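Local structure of lytic chitin monooxygenase (Enterococcus faecalis, 4A02) at residues A[60-63]-A[64-67]. The protein cleaves glycosidic bonds in alpha- and beta-chitin oxidatively, using copper, and acts together with a chitinase to break down the crystalline polymer. Numbering follows the deposited sequence.
Sequences EQTA and TRWH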
loop_
_atom_site.group_PDB
_atom_site.type_symbol
_atom_site.label_atom_id
_atom_site.label_comp_id
_atom_site.label_asym_id
_atom_site.label_seq_id
_atom_site.Cartn_x
_atom_site.Cartn_y
_atom_site.Cartn_z
ATOM N N GLU A 60 3.655 -0.873 -13.049
ATOM C CA GLU A 60 4.918 -0.498 -13.664
ATOM C C GLU A 60 5.941 -0.285 -12.546
ATOM O O GLU A 60 5.613 0.078 -11.427
ATOM C CB GLU A 60 4.702 0.750 -14.533
ATOM C CG GLU A 60 3.808 0.388 -15.716
ATOM C CD GLU A 60 3.415 1.516 -16.627
ATOM O OE1 GLU A 60 4.076 2.577 -16.597
ATOM O OE2 GLU A 60 2.449 1.298 -17.410
ATOM N N GLN A 61 7.209 -0.553 -12.869
ATOM C CA GLN A 61 8.235 -0.538 -11.827
ATOM C C GLN A 61 9.590 -0.210 -12.446
ATOM O O GLN A 61 10.175 -1.019 -13.169
ATOM C CB GLN A 61 8.270 -1.888 -11.102
ATOM C CG GLN A 61 9.128 -1.901 -9.854
ATOM C CD GLN A 61 8.762 -0.822 -8.865
ATOM O OE1 GLN A 61 7.654 -0.837 -8.316
ATOM N NE2 GLN A 61 9.669 0.112 -8.598
ATOM N N THR A 62 10.048 1.005 -12.175
ATOM C CA THR A 62 11.401 1.438 -12.482
ATOM C C THR A 62 11.897 2.207 -11.274
ATOM O O THR A 62 11.119 2.631 -10.420
ATOM C CB THR A 62 11.536 2.320 -13.750
ATOM O OG1 THR A 62 11.121 3.622 -13.376
ATOM C CG2 THR A 62 10.692 1.822 -14.896
ATOM N N ALA A 63 13.209 2.462 -11.244
ATOM C CA ALA A 63 13.762 3.221 -10.132
ATOM C C ALA A 63 13.290 4.650 -10.078
ATOM O O ALA A 63 13.377 5.275 -8.999
ATOM C CB ALA A 63 15.307 3.210 -10.255
ATOM N N THR A 64 12.813 5.217 -11.143
ATOM C CA THR A 64 12.403 6.607 -11.223
ATOM C C THR A 64 10.897 6.793 -11.466
ATOM O O THR A 64 10.445 7.942 -11.539
ATOM C CB THR A 64 13.189 7.370 -12.276
ATOM O OG1 THR A 64 12.993 6.790 -13.534
ATOM C CG2 THR A 64 14.682 7.334 -11.907
ATOM N N ARG A 65 10.114 5.734 -11.563
ATOM C CA ARG A 65 8.734 5.849 -11.962
ATOM C C ARG A 65 7.864 6.594 -10.950
ATOM O O ARG A 65 6.912 7.260 -11.339
ATOM C CB ARG A 65 8.162 4.447 -12.199
ATOM C CG ARG A 65 6.772 4.347 -12.768
ATOM C CD ARG A 65 6.676 4.841 -14.220
ATOM N NE ARG A 65 5.337 4.561 -14.755
ATOM C CZ ARG A 65 4.251 5.253 -14.412
ATOM N NH1 ARG A 65 4.360 6.375 -13.748
ATOM N NH2 ARG A 65 3.116 4.823 -14.797
ATOM N N TRP A 66 8.130 6.390 -9.658
ATOM C CA TRP A 66 7.215 6.763 -8.606
ATOM C C TRP A 66 7.858 7.707 -7.613
ATOM O O TRP A 66 9.054 7.632 -7.309
ATOM C CB TRP A 66 6.735 5.501 -7.855
ATOM C CG TRP A 66 6.171 4.458 -8.722
ATOM C CD1 TRP A 66 6.625 3.195 -8.927
ATOM C CD2 TRP A 66 4.986 4.568 -9.570
ATOM N NE1 TRP A 66 5.837 2.500 -9.810
ATOM C CE2 TRP A 66 4.817 3.335 -10.218
ATOM C CE3 TRP A 66 4.080 5.612 -9.839
ATOM C CZ2 TRP A 66 3.768 3.092 -11.109
ATOM C CZ3 TRP A 66 3.058 5.364 -10.709
ATOM C CH2 TRP A 66 2.906 4.137 -11.335
ATOM N N HIS A 67 7.030 8.600 -7.028
ATOM C CA HIS A 67 7.490 9.491 -5.974
ATOM C C HIS A 67 7.652 8.707 -4.659
ATOM O O HIS A 67 6.798 7.912 -4.287
ATOM C CB HIS A 67 6.477 10.628 -5.776
ATOM C CG HIS A 67 6.547 11.628 -6.859
ATOM N ND1 HIS A 67 5.989 11.383 -8.107
ATOM C CD2 HIS A 67 7.103 12.834 -6.940
ATOM C CE1 HIS A 67 6.205 12.430 -8.879
ATOM N NE2 HIS A 67 6.898 13.322 -8.216
HETATM O O HOH W 1 10.111 4.447 -8.551
#
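Trp-66 presents the edge of its indole to Glu-60: NE1 donates to Glu-60 O at 2.9 Å, with the oxygen close to the ring plane. On one face of the ring lies the CG of Arg-65, over its centre. Glu-60 and Trp-66 flank a type I beta turn at residues 62-65, in the long loop between strands 36-38 and 69-71 of the monooxygenase domain, away from the copper-binding histidines. The CH2 corner of the indole lies against one face of the Arg-65 guanidinium, offset toward its rim. Glu-60 occupies the edge of that guanidinium, its carboxylate turned 63° away from the guanidinium plane. The salt bridge is side-on, with NE and NH2 of Arg-65 both gripping Glu-60 OE1, each at 3.0 Å. Arg-65 starts out with CG trans to its backbone N (chi1 -173°) and then bends at chi2 (68°), which lays the chain over the indole and still brings NE round to the carboxylate. Its NH1 and NH2 also bind Thr-23 O and Asn-24 O, fixing the guanidinium's rotation, while Arg-10 makes a cation-pi contact with Trp-66. At the turn, Thr-62 OG1 accepts from Thr-64 N at 3.2 Å, an ST turn; the turn's own Arg-65 N to Thr-62 O bond is weak, at 3.5 Å. A water bridges across the turn, donating to Thr-62 O at 2.8 Å and accepting from Trp-66 N at 3.0 Å.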